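Local structure of thiazoline oxidase/subtilisin-like protease (Prochloron didemni, 4H6X) at residues A[34-39]-A[133-138]; A[39-44]-A[54-59]; A[114-119]-A[276-281]; A[123-128]-A[258-263]; A[168-173]-A[283-288]. The protein probably acts as a subtilisin-like protease in patellamide maturation, cutting the precursor peptide and transamidating it into a macrocycle. All blocks are in the same frame, centred on the assembly; numbering follows the deposited sequence.

Contact 1. Residues A[34-39]-A[133-138]; sequences TIVIID and RVINMP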
# COMPACT_ATOMS: atom_id res chain seq x y z
N THR A 34 -13.17 2.17 0.93
CA THR A 34 -12.61 1.99 -0.41
C THR A 34 -11.20 2.53 -0.50
O THR A 34 -10.96 3.71 -0.21
CB THR A 34 -13.50 2.67 -1.48
OG1 THR A 34 -14.78 2.03 -1.48
CG2 THR A 34 -12.85 2.56 -2.90
N ILE A 35 -10.26 1.66 -0.89
CA ILE A 35 -8.88 2.06 -1.13
C ILE A 35 -8.66 2.04 -2.64
O ILE A 35 -8.92 1.03 -3.29
CB ILE A 35 -7.87 1.06 -0.47
CG1 ILE A 35 -8.12 0.96 1.06
CG2 ILE A 35 -6.43 1.46 -0.77
CD1 ILE A 35 -7.80 -0.42 1.62
N VAL A 36 -8.20 3.16 -3.19
CA VAL A 36 -7.86 3.20 -4.62
C VAL A 36 -6.34 3.19 -4.72
O VAL A 36 -5.66 4.05 -4.14
CB VAL A 36 -8.46 4.42 -5.35
CG1 VAL A 36 -8.06 4.42 -6.83
CG2 VAL A 36 -9.99 4.41 -5.24
N ILE A 37 -5.83 2.23 -5.48
CA ILE A 37 -4.40 2.04 -5.62
C ILE A 37 -3.95 2.51 -7.00
O ILE A 37 -4.32 1.92 -8.03
CB ILE A 37 -4.01 0.56 -5.40
CG1 ILE A 37 -4.41 0.11 -3.98
CG2 ILE A 37 -2.52 0.33 -5.64
CD1 ILE A 37 -4.22 -1.39 -3.75
N ILE A 38 -3.18 3.59 -7.00
CA ILE A 38 -2.60 4.15 -8.20
C ILE A 38 -1.21 3.55 -8.37
O ILE A 38 -0.24 3.94 -7.69
CB ILE A 38 -2.59 5.70 -8.17
CG1 ILE A 38 -4.04 6.22 -8.01
CG2 ILE A 38 -1.88 6.27 -9.40
CD1 ILE A 38 -4.15 7.74 -7.82
N ASP A 39 -1.11 2.57 -9.27
CA ASP A 39 0.12 1.79 -9.41
C ASP A 39 0.02 1.07 -10.76
O ASP A 39 -0.73 1.52 -11.63
CB ASP A 39 0.23 0.79 -8.24
CG ASP A 39 1.65 0.26 -8.02
OD1 ASP A 39 2.47 0.20 -8.97
OD2 ASP A 39 1.95 -0.14 -6.87
N ARG A 133 -12.79 -2.77 0.50
CA ARG A 133 -12.98 -2.73 -0.95
C ARG A 133 -11.75 -2.08 -1.58
O ARG A 133 -11.28 -1.03 -1.12
CB ARG A 133 -14.24 -1.91 -1.28
CG ARG A 133 -14.60 -1.81 -2.76
CD ARG A 133 -15.99 -1.21 -2.92
NE ARG A 133 -16.27 -0.81 -4.30
CZ ARG A 133 -16.27 0.44 -4.74
NH1 ARG A 133 -16.01 1.45 -3.92
NH2 ARG A 133 -16.54 0.70 -6.02
N VAL A 134 -11.20 -2.73 -2.60
CA VAL A 134 -10.01 -2.19 -3.26
C VAL A 134 -10.28 -1.99 -4.74
O VAL A 134 -10.79 -2.91 -5.41
CB VAL A 134 -8.78 -3.09 -3.06
CG1 VAL A 134 -7.66 -2.67 -4.01
CG2 VAL A 134 -8.30 -3.04 -1.61
N ILE A 135 -9.96 -0.80 -5.23
CA ILE A 135 -9.96 -0.51 -6.67
C ILE A 135 -8.52 -0.25 -7.12
O ILE A 135 -7.86 0.68 -6.63
CB ILE A 135 -10.82 0.73 -7.03
CG1 ILE A 135 -12.30 0.46 -6.67
CG2 ILE A 135 -10.66 1.11 -8.51
CD1 ILE A 135 -13.20 1.69 -6.72
N ASN A 136 -8.03 -1.10 -8.01
CA ASN A 136 -6.77 -0.83 -8.69
C ASN A 136 -7.00 0.08 -9.89
O ASN A 136 -7.89 -0.18 -10.71
CB ASN A 136 -6.10 -2.14 -9.12
CG ASN A 136 -5.39 -2.84 -7.97
OD1 ASN A 136 -4.28 -2.46 -7.58
ND2 ASN A 136 -6.01 -3.88 -7.45
N MET A 137 -6.21 1.14 -10.00
CA MET A 137 -6.25 2.01 -11.18
C MET A 137 -4.89 1.92 -11.90
O MET A 137 -3.99 2.73 -11.63
CB MET A 137 -6.57 3.45 -10.78
CG MET A 137 -6.82 4.38 -11.97
SD MET A 137 -6.94 6.13 -11.51
CE MET A 137 -8.34 6.07 -10.40
N PRO A 138 -4.73 0.91 -12.78
CA PRO A 138 -3.38 0.65 -13.33
C PRO A 138 -2.88 1.77 -14.22
O PRO A 138 -3.66 2.34 -14.98
CB PRO A 138 -3.59 -0.62 -14.17
CG PRO A 138 -4.79 -1.28 -13.56
CD PRO A 138 -5.69 -0.12 -13.20

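Contact 2. Residues A[39-44]-A[54-59]; sequences DGDPDY and VSKVFP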
# COMPACT_ATOMS: atom_id res chain seq x y z
N ASP A 39 -1.11 2.57 -9.27
CA ASP A 39 0.12 1.79 -9.41
C ASP A 39 0.02 1.07 -10.76
O ASP A 39 -0.73 1.52 -11.63
CB ASP A 39 0.23 0.79 -8.24
CG ASP A 39 1.65 0.26 -8.02
OD1 ASP A 39 2.47 0.20 -8.97
OD2 ASP A 39 1.95 -0.14 -6.87
N GLY A 40 0.74 -0.03 -10.92
CA GLY A 40 0.63 -0.85 -12.15
C GLY A 40 -0.59 -1.75 -12.17
O GLY A 40 -1.54 -1.56 -11.39
N ASP A 41 -0.56 -2.73 -13.05
CA ASP A 41 -1.67 -3.64 -13.28
C ASP A 41 -1.39 -4.98 -12.58
O ASP A 41 -0.53 -5.74 -13.02
CB ASP A 41 -1.85 -3.85 -14.80
CG ASP A 41 -3.11 -4.61 -15.14
OD1 ASP A 41 -3.90 -4.93 -14.24
OD2 ASP A 41 -3.33 -4.89 -16.34
N PRO A 42 -2.12 -5.26 -11.48
CA PRO A 42 -1.91 -6.46 -10.69
C PRO A 42 -2.57 -7.69 -11.32
O PRO A 42 -3.45 -7.57 -12.18
CB PRO A 42 -2.61 -6.13 -9.37
CG PRO A 42 -3.75 -5.30 -9.81
CD PRO A 42 -3.23 -4.45 -10.95
N ASP A 43 -2.16 -8.86 -10.85
CA ASP A 43 -2.58 -10.13 -11.44
C ASP A 43 -3.70 -10.72 -10.59
O ASP A 43 -3.44 -11.30 -9.54
CB ASP A 43 -1.37 -11.07 -11.54
CG ASP A 43 -1.71 -12.45 -12.12
OD1 ASP A 43 -2.88 -12.72 -12.48
OD2 ASP A 43 -0.77 -13.28 -12.21
N TYR A 44 -4.93 -10.55 -11.04
CA TYR A 44 -6.11 -11.00 -10.30
C TYR A 44 -6.39 -12.51 -10.36
O TYR A 44 -7.38 -12.97 -9.80
CB TYR A 44 -7.37 -10.27 -10.79
CG TYR A 44 -7.57 -8.89 -10.21
CD1 TYR A 44 -6.59 -8.27 -9.42
CD2 TYR A 44 -8.74 -8.18 -10.48
CE1 TYR A 44 -6.79 -7.00 -8.90
CE2 TYR A 44 -8.94 -6.92 -9.96
CZ TYR A 44 -7.96 -6.33 -9.18
OH TYR A 44 -8.16 -5.05 -8.68
N VAL A 54 -11.85 -6.84 -4.94
CA VAL A 54 -10.96 -6.08 -5.82
C VAL A 54 -11.60 -5.84 -7.19
O VAL A 54 -12.31 -6.71 -7.70
CB VAL A 54 -9.59 -6.76 -6.03
CG1 VAL A 54 -8.74 -6.68 -4.77
CG2 VAL A 54 -9.73 -8.20 -6.52
N SER A 55 -11.33 -4.69 -7.79
CA SER A 55 -11.73 -4.46 -9.19
C SER A 55 -10.79 -3.44 -9.82
O SER A 55 -10.16 -2.64 -9.11
CB SER A 55 -13.16 -3.95 -9.26
OG SER A 55 -13.26 -2.71 -8.59
N LYS A 56 -10.68 -3.48 -11.15
CA LYS A 56 -9.82 -2.54 -11.87
C LYS A 56 -10.62 -1.46 -12.57
O LYS A 56 -11.62 -1.75 -13.22
CB LYS A 56 -8.95 -3.25 -12.92
CG LYS A 56 -8.01 -4.29 -12.35
CD LYS A 56 -7.19 -4.94 -13.45
CE LYS A 56 -6.60 -6.25 -12.98
NZ LYS A 56 -5.62 -6.81 -13.96
N VAL A 57 -10.17 -0.22 -12.44
CA VAL A 57 -10.67 0.88 -13.24
C VAL A 57 -9.46 1.47 -13.96
O VAL A 57 -8.63 2.13 -13.34
CB VAL A 57 -11.42 1.93 -12.38
CG1 VAL A 57 -11.79 3.15 -13.22
CG2 VAL A 57 -12.67 1.32 -11.75
N PHE A 58 -9.36 1.21 -15.26
CA PHE A 58 -8.27 1.72 -16.09
C PHE A 58 -8.56 3.15 -16.47
O PHE A 58 -9.66 3.44 -16.91
CB PHE A 58 -8.08 0.87 -17.37
CG PHE A 58 -7.58 -0.51 -17.11
CD1 PHE A 58 -6.22 -0.78 -17.16
CD2 PHE A 58 -8.46 -1.53 -16.81
CE1 PHE A 58 -5.76 -2.06 -16.91
CE2 PHE A 58 -8.00 -2.81 -16.55
CZ PHE A 58 -6.65 -3.07 -16.60
N PRO A 59 -7.58 4.06 -16.30
CA PRO A 59 -7.80 5.46 -16.70
C PRO A 59 -8.23 5.47 -18.17
O PRO A 59 -7.51 4.96 -19.03
CB PRO A 59 -6.41 6.09 -16.54
CG PRO A 59 -5.71 5.23 -15.54
CD PRO A 59 -6.21 3.83 -15.82
O HOH W 1 -5.58 -9.78 -13.70

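Contact 3. Residues A[114-119]-A[276-281]; sequences TSTIVG and AAPVMT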
# COMPACT_ATOMS: atom_id res chain seq x y z
N THR A 114 -0.79 -4.54 -3.66
CA THR A 114 -2.21 -4.88 -3.53
C THR A 114 -2.41 -6.08 -2.59
O THR A 114 -3.32 -6.06 -1.75
CB THR A 114 -2.86 -5.12 -4.91
OG1 THR A 114 -2.64 -3.97 -5.74
CG2 THR A 114 -4.34 -5.37 -4.78
N SER A 115 -1.56 -7.09 -2.73
CA SER A 115 -1.62 -8.27 -1.84
C SER A 115 -1.32 -7.90 -0.38
O SER A 115 -1.93 -8.45 0.55
CB SER A 115 -0.68 -9.38 -2.34
OG SER A 115 0.70 -9.04 -2.14
N THR A 116 -0.40 -6.96 -0.17
CA THR A 116 -0.07 -6.48 1.19
C THR A 116 -1.28 -5.84 1.87
O THR A 116 -1.47 -5.94 3.09
CB THR A 116 1.11 -5.48 1.15
OG1 THR A 116 2.29 -6.20 0.76
CG2 THR A 116 1.36 -4.84 2.52
N ILE A 117 -2.09 -5.16 1.08
CA ILE A 117 -3.25 -4.46 1.59
C ILE A 117 -4.42 -5.42 1.75
O ILE A 117 -5.12 -5.40 2.78
CB ILE A 117 -3.61 -3.25 0.69
CG1 ILE A 117 -2.50 -2.18 0.79
CG2 ILE A 117 -4.96 -2.68 1.09
CD1 ILE A 117 -2.55 -1.08 -0.26
N VAL A 118 -4.65 -6.26 0.75
CA VAL A 118 -5.93 -6.97 0.69
C VAL A 118 -5.87 -8.49 0.51
O VAL A 118 -6.92 -9.15 0.42
CB VAL A 118 -6.87 -6.33 -0.36
CG1 VAL A 118 -6.58 -6.85 -1.77
CG2 VAL A 118 -8.33 -6.54 0.02
N GLY A 119 -4.68 -9.06 0.46
CA GLY A 119 -4.56 -10.51 0.31
C GLY A 119 -5.38 -11.25 1.36
O GLY A 119 -5.39 -10.87 2.54
N ALA A 276 6.73 -0.26 2.68
CA ALA A 276 6.21 0.21 3.97
C ALA A 276 4.89 0.97 3.83
O ALA A 276 4.03 0.84 4.68
CB ALA A 276 7.26 1.06 4.68
N ALA A 277 4.74 1.78 2.78
CA ALA A 277 3.48 2.55 2.55
C ALA A 277 2.20 1.71 2.55
O ALA A 277 1.24 2.10 3.20
CB ALA A 277 3.58 3.40 1.27
N PRO A 278 2.16 0.56 1.82
CA PRO A 278 0.92 -0.21 1.86
C PRO A 278 0.56 -0.74 3.24
O PRO A 278 -0.62 -0.93 3.53
CB PRO A 278 1.17 -1.39 0.90
CG PRO A 278 2.59 -1.32 0.49
CD PRO A 278 3.13 0.03 0.86
N VAL A 279 1.57 -1.01 4.07
CA VAL A 279 1.30 -1.43 5.45
C VAL A 279 0.46 -0.32 6.15
O VAL A 279 -0.54 -0.60 6.79
CB VAL A 279 2.61 -1.76 6.22
CG1 VAL A 279 2.32 -2.11 7.67
CG2 VAL A 279 3.37 -2.92 5.57
N MET A 280 0.86 0.94 5.96
CA MET A 280 0.17 2.08 6.59
C MET A 280 -1.19 2.35 5.97
O MET A 280 -2.12 2.76 6.66
CB MET A 280 1.05 3.35 6.54
CG MET A 280 2.27 3.28 7.45
SD MET A 280 1.84 2.94 9.18
CE MET A 280 2.12 1.18 9.22
N THR A 281 -1.31 2.12 4.66
CA THR A 281 -2.59 2.19 4.00
C THR A 281 -3.55 1.15 4.62
O THR A 281 -4.70 1.46 4.91
CB THR A 281 -2.45 2.02 2.47
OG1 THR A 281 -1.87 3.21 1.91
CG2 THR A 281 -3.79 1.76 1.82

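Contact 4. Residues A[123-128]-A[258-263]; sequences SPVFGI and LGAQPC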
# COMPACT_ATOMS: atom_id res chain seq x y z
N SER A 123 -4.31 -17.59 2.38
CA SER A 123 -3.69 -17.62 1.07
C SER A 123 -2.18 -17.45 1.25
O SER A 123 -1.72 -17.31 2.38
CB SER A 123 -4.28 -16.51 0.19
OG SER A 123 -3.59 -15.29 0.38
N PRO A 124 -1.40 -17.48 0.15
CA PRO A 124 0.04 -17.23 0.29
C PRO A 124 0.36 -15.82 0.80
O PRO A 124 1.45 -15.59 1.37
CB PRO A 124 0.58 -17.42 -1.13
CG PRO A 124 -0.47 -18.19 -1.86
CD PRO A 124 -1.77 -17.76 -1.25
N VAL A 125 -0.56 -14.88 0.60
CA VAL A 125 -0.38 -13.52 1.13
C VAL A 125 -1.61 -13.03 1.88
O VAL A 125 -2.67 -12.78 1.30
CB VAL A 125 0.03 -12.49 0.05
CG1 VAL A 125 0.33 -11.13 0.69
CG2 VAL A 125 1.25 -12.96 -0.72
N PHE A 126 -1.47 -12.90 3.19
CA PHE A 126 -2.52 -12.40 4.06
C PHE A 126 -2.26 -10.90 4.25
O PHE A 126 -1.28 -10.51 4.88
CB PHE A 126 -2.47 -13.17 5.39
CG PHE A 126 -3.34 -12.60 6.49
CD1 PHE A 126 -4.53 -11.94 6.21
CD2 PHE A 126 -2.97 -12.78 7.83
CE1 PHE A 126 -5.32 -11.43 7.23
CE2 PHE A 126 -3.77 -12.28 8.85
CZ PHE A 126 -4.94 -11.61 8.55
N GLY A 127 -3.13 -10.07 3.68
CA GLY A 127 -2.94 -8.62 3.74
C GLY A 127 -3.41 -8.01 5.06
O GLY A 127 -4.03 -8.68 5.87
N ILE A 128 -3.11 -6.73 5.26
CA ILE A 128 -3.50 -6.02 6.48
C ILE A 128 -5.01 -5.87 6.59
O ILE A 128 -5.59 -6.01 7.67
CB ILE A 128 -2.79 -4.65 6.56
CG1 ILE A 128 -1.26 -4.83 6.57
CG2 ILE A 128 -3.26 -3.85 7.77
CD1 ILE A 128 -0.70 -5.51 7.81
N LEU A 258 6.43 -9.54 2.78
CA LEU A 258 5.91 -10.64 1.97
C LEU A 258 4.73 -10.18 1.13
O LEU A 258 3.75 -9.64 1.65
CB LEU A 258 5.44 -11.79 2.88
CG LEU A 258 4.99 -13.08 2.17
CD1 LEU A 258 6.20 -13.79 1.56
CD2 LEU A 258 4.22 -14.01 3.10
N GLY A 259 4.80 -10.43 -0.17
CA GLY A 259 3.69 -10.15 -1.04
C GLY A 259 3.74 -10.96 -2.32
O GLY A 259 4.71 -11.70 -2.58
N ALA A 260 2.71 -10.80 -3.13
CA ALA A 260 2.57 -11.54 -4.39
C ALA A 260 3.38 -10.97 -5.55
O ALA A 260 3.71 -9.77 -5.58
CB ALA A 260 1.10 -11.64 -4.76
N GLN A 261 3.68 -11.84 -6.52
CA GLN A 261 4.32 -11.46 -7.77
C GLN A 261 3.51 -12.09 -8.91
O GLN A 261 2.91 -13.16 -8.73
CB GLN A 261 5.80 -11.88 -7.79
CG GLN A 261 6.04 -13.39 -7.82
CD GLN A 261 7.44 -13.80 -7.39
OE1 GLN A 261 7.60 -14.77 -6.64
NE2 GLN A 261 8.45 -13.11 -7.88
N PRO A 262 3.46 -11.42 -10.08
CA PRO A 262 2.58 -11.88 -11.17
C PRO A 262 2.84 -13.32 -11.63
O PRO A 262 3.99 -13.77 -11.61
CB PRO A 262 2.91 -10.93 -12.34
CG PRO A 262 3.66 -9.79 -11.75
CD PRO A 262 4.22 -10.21 -10.43
N CYS A 263 1.78 -14.00 -12.04
CA CYS A 263 1.83 -15.28 -12.77
C CYS A 263 2.27 -16.49 -11.96
O CYS A 263 2.51 -17.56 -12.52
CB CYS A 263 2.70 -15.16 -14.02
SG CYS A 263 2.12 -13.92 -15.19

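Contact 5. Residues A[168-173]-A[283-288]; sequences ANIIHC and ISALLM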
# COMPACT_ATOMS: atom_id res chain seq x y z
N ALA A 168 -13.07 6.80 -3.27
CA ALA A 168 -11.92 6.53 -2.41
C ALA A 168 -12.13 7.18 -1.05
O ALA A 168 -12.54 8.34 -0.97
CB ALA A 168 -10.64 7.07 -3.04
N ASN A 169 -11.86 6.39 -0.01
CA ASN A 169 -11.60 6.87 1.33
C ASN A 169 -10.09 7.08 1.51
O ASN A 169 -9.66 7.98 2.24
CB ASN A 169 -12.11 5.85 2.36
CG ASN A 169 -13.63 5.78 2.40
OD1 ASN A 169 -14.29 6.75 2.78
ND2 ASN A 169 -14.19 4.67 1.96
N ILE A 170 -9.32 6.22 0.85
CA ILE A 170 -7.86 6.28 0.86
C ILE A 170 -7.39 6.12 -0.58
O ILE A 170 -7.87 5.25 -1.29
CB ILE A 170 -7.23 5.17 1.72
CG1 ILE A 170 -7.79 5.19 3.15
CG2 ILE A 170 -5.69 5.27 1.74
CD1 ILE A 170 -7.26 4.07 4.04
N ILE A 171 -6.46 6.97 -0.98
CA ILE A 171 -5.78 6.85 -2.26
C ILE A 171 -4.31 6.53 -1.96
O ILE A 171 -3.61 7.33 -1.32
CB ILE A 171 -5.87 8.15 -3.10
CG1 ILE A 171 -7.34 8.54 -3.34
CG2 ILE A 171 -5.09 7.99 -4.40
CD1 ILE A 171 -7.57 9.93 -3.94
N HIS A 172 -3.88 5.35 -2.39
CA HIS A 172 -2.50 4.94 -2.28
C HIS A 172 -1.73 5.24 -3.57
O HIS A 172 -2.04 4.66 -4.62
CB HIS A 172 -2.43 3.44 -1.96
CG HIS A 172 -1.05 2.96 -1.62
ND1 HIS A 172 -0.14 2.57 -2.58
CD2 HIS A 172 -0.43 2.81 -0.43
CE1 HIS A 172 0.99 2.20 -2.00
NE2 HIS A 172 0.84 2.35 -0.69
N CYS A 173 -0.77 6.16 -3.50
CA CYS A 173 0.06 6.55 -4.66
C CYS A 173 1.49 6.07 -4.52
O CYS A 173 2.15 6.40 -3.53
CB CYS A 173 0.14 8.07 -4.86
SG CYS A 173 -1.32 9.05 -4.51
N ILE A 283 -3.33 -0.28 7.66
CA ILE A 283 -3.60 0.10 9.06
C ILE A 283 -4.64 1.21 9.09
O ILE A 283 -5.63 1.13 9.82
CB ILE A 283 -2.29 0.47 9.82
CG1 ILE A 283 -1.41 -0.79 9.96
CG2 ILE A 283 -2.61 1.09 11.18
CD1 ILE A 283 -0.07 -0.58 10.63
N SER A 284 -4.41 2.24 8.27
CA SER A 284 -5.34 3.35 8.15
C SER A 284 -6.74 2.89 7.78
O SER A 284 -7.72 3.37 8.34
CB SER A 284 -4.82 4.38 7.13
OG SER A 284 -3.59 4.93 7.56
N ALA A 285 -6.83 1.95 6.85
CA ALA A 285 -8.14 1.39 6.46
C ALA A 285 -8.81 0.60 7.60
O ALA A 285 -10.03 0.66 7.79
CB ALA A 285 -8.00 0.52 5.23
N LEU A 286 -8.02 -0.18 8.33
CA LEU A 286 -8.54 -0.86 9.52
C LEU A 286 -9.11 0.15 10.54
O LEU A 286 -10.19 -0.07 11.12
CB LEU A 286 -7.46 -1.73 10.16
CG LEU A 286 -6.97 -3.01 9.44
CD1 LEU A 286 -6.01 -3.77 10.34
CD2 LEU A 286 -8.10 -3.93 8.99
N LEU A 287 -8.40 1.25 10.76
CA LEU A 287 -8.84 2.26 11.75
C LEU A 287 -10.12 2.94 11.29
O LEU A 287 -11.02 3.17 12.09
CB LEU A 287 -7.74 3.27 12.06
CG LEU A 287 -6.48 2.73 12.74
CD1 LEU A 287 -5.36 3.77 12.74
CD2 LEU A 287 -6.76 2.21 14.16
N MET A 288 -10.20 3.23 9.99
CA MET A 288 -11.43 3.72 9.39
C MET A 288 -12.55 2.68 9.46
O MET A 288 -13.71 3.04 9.69
CB MET A 288 -11.21 4.13 7.92
CG MET A 288 -10.29 5.31 7.69
SD MET A 288 -10.22 5.69 5.91
CE MET A 288 -9.18 7.14 5.97

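Contact 1. Residues A[34-39]-A[133-138]
I35 and I37 of strand 34-39 are stitched to R133, I135 and M137 of strand 133-138 by backbone bonds. I35 N donates to R133 O (2.9 Å) and I35 O accepts from I135 N; two residues on, I37 N reaches I135 O (2.8 Å) and M137 N reaches I37 O (2.8 Å). All four are nearly straight, as expected of parallel neighbours in register, with strand directions 20° apart. Between these bonds, CA hydrogens add weaker contacts, such as V36 CA to I135 O at 3.2 Å.

One side-chain bond joins the strands at their N-terminal end. R133 has CG anti to its backbone N (chi1 -178°) and an extended chain, which carries NH1 to T34 OG1 at 2.8 Å. The hydroxyl lies at the edge of the guanidinium, near its plane, but the bond is bent.

Apolar packing uses both faces of the sheet. On the face of T34, V36, I135 and M137, T34 CG2 meets I135 CD1, and the M137 methyl CE touches V36 CG1 (3.9 Å) beneath helix 154-165. On the other face I37 CD1 rests on V134 CG1 (3.7 Å), under helix 101-118. N136 lies alongside I37, its amide bound by Y44 and T114.

D39, near the C-terminal end of its strand, is hydrogen-bonded to H109, consistent with the aspartate of a Ser-His-Asp triad on the central parallel sheet of the subtilisin fold.

Contact 2. Residues A[39-44]-A[54-59]
The ring of Y44 is clasped between V54 and K56, and this is the tight half of the contact. K56 CE stands over the middle of one face, 3.7 Å from the Y44 ring centroid. V54 CG2 covers the opposite face, displaced toward the rim, with CG2 3.8 Å from the same centroid. With V54 CG1 turned anti to the carbonyl carbon (chi1 -71°), CG2 is left between backbone N and carbonyl carbon, facing the ring, and CB adds a contact with Y44 CZ at 3.6 Å. The phenol oxygen reaches past the strand backbone at S55 and is hydrogen-bonded to N136, which probably helps to hold the ring in place.

Fully extended beyond CG, the lysine slides along the ring and delivers its ammonium to the loop. K56 NZ forms a salt bridge with D41 OD1 (2.6 Å), met on the syn side of the carboxylate, and a hydrogen bond to P42 O (2.9 Å) almost in line with that carbonyl. K56 NZ also stands over the Y44 face, 4.8 Å from the centroid, a cation-pi interaction.

Toward solvent the contact loosens. A water accepts from K56 NZ (3.0 Å) and from Y44 N (2.8 Å), bridging lysine and loop. The other carboxylate oxygen of D41 lies at the edge of the exposed F58 ring, the two planes nearly perpendicular; this is mere proximity.

The arrangement ties the loop leaving strand 34-39, just beyond the presumed catalytic aspartate D39, to edge strand 53-56 of the parallel subtilase sheet.

Contact 3. Residues A[114-119]-A[276-281]
Helices 101-118 and 273-293, a central pair of the subtilisin fold, meet here where T116 and I117 face P278, V279 and T281. The first helix bears H109; the second carries S274, the presumed nucleophile, in its first turn, within a GTSMAAP sequence characteristic of subtilases, of which P278 is the proline. Their short segments run 26° apart, with axes 8.5 Å from each other.

No hydrogen bond crosses, and the contact is made almost wholly by aliphatic carbons. P278 CB lodges between two side chains of the opposing helix, 3.8 Å from T116 CG2 and equally far from I117 CG1. The same I117 CG1 also lies 3.6 Å from P278 O. With CG1 anti to its carbonyl carbon (chi1 -67°), I117 directs CD1 further along the helix to T281 CG2 at 3.7 Å. T116 turns its methyl to the interface, where it also brushes V279 CG2 at 4.1 Å, while its hydroxyl is bonded within its own helix to H112 O. Cutting I117 back to an alanine takes away CG1, CG2 and CD1 and is likely to open a gap beside P278 CB and leave T281 CG2 without its partner.

Helix 273-293 is kinked at P278, whose nitrogen lacks a hydrogen for the preceding turn. Below the pair lies the parallel sheet: I117 rests on I35 and I37 of strand 34-39, and T281 on I35 and on I170 of strand 170-173.

Contact 4. Residues A[123-128]-A[258-263]
V125 presses both its methyls onto the backbone of residues 258-260. Its CG2 lies 3.6 Å from G259 C and 3.6 Å from A260 N, reaching A260 CB more loosely at 4.3 Å, while CG1 sits 3.9 Å from L258 O. CG1 is anti to the backbone N (chi1 -175°), an orientation that spreads the two branches along the opposing chain. Beside them L258 returns the contact, its CD2 approaching P124 O at 3.6 Å. No hydrogen bond joins the two segments, whose touching atoms are chiefly methyls against peptide groups.

V125 meets the chain of strand 257-259 and A260 beside it; the strand pairs with strand 268-270 in a small antiparallel ribbon, G259 bonding through its backbone to V268. The loop is shaped by an ST turn, S123 OG accepting from V125 N (3.1 Å, 139° at the hydrogen).

Further out, helix 101-118 and the residue just after it, G119, brace both partners. S115 touches V125 and receives the A260 N-H on its hydroxyl, and G127 and I128 bond by their backbones to G119 and T116. F126 starts away from residues 258-263, and its ring meets those of H11 and H24.

Contact 5. Residues A[168-173]-A[283-288]
S284 O accepts from M288 N at 3.0 Å, and the helical turn closed by this bond presents S284, A285 and M288 to N169 and I170. The layout is the strand-against-helix layering of the subtilisin alpha/beta fold: strand 170-173 of the parallel sheet lies under helix 273-293, the two running in nearly opposite directions.

I170 carries the contact. Its CG1 is anti to the carbonyl carbon and chi2 is extended (177°), an outstretched shape that pushes CD1 against the helix backbone, 3.5 Å from A285 N. There CD1 also meets A285 CB at 3.8 Å and S284 CB at 3.9 Å. An alanine in place of I170 would probably open a gap beneath this turn and leave M288 SD and CE without the I170 CG1 they rest on.

S284 keeps its hydroxyl for its own helix, bonding to M280 O. L307 of helix 300-309 packs on S284, and A300 of that helix on M288. Reaching down from the helix, M288 is extended beyond CG and crosses I170, with both SD and CE 3.7 Å from I170 CG1. Over the neighbouring residue, M288 SD lies 4.0 Å from N169 CB.

From the N terminus the chain makes strand 34-39, and contact 2 soon closes a short loop onto edge strand 53-56. It falls within the longer excursion that contact 1 ends when strand 133-138 enters the sheet between those two. Before that return, helix 101-118 and the loop after it open contacts 3 and 4, so both cross contact 1. Contact 4 lies inside contact 3, closing first at 258-263; contact 3 follows at 276-281. Contact 5 starts at 168-173, after contact 1 is complete, and ends further along helix 273-293, crossing contacts 3 and 4. Contacts 1 and 2 thus tie sheet strands and a loop; contact 3 pairs two helices, contact 4 holds a loop to the small ribbon, and contact 5 sets helix 273-293 on the sheet.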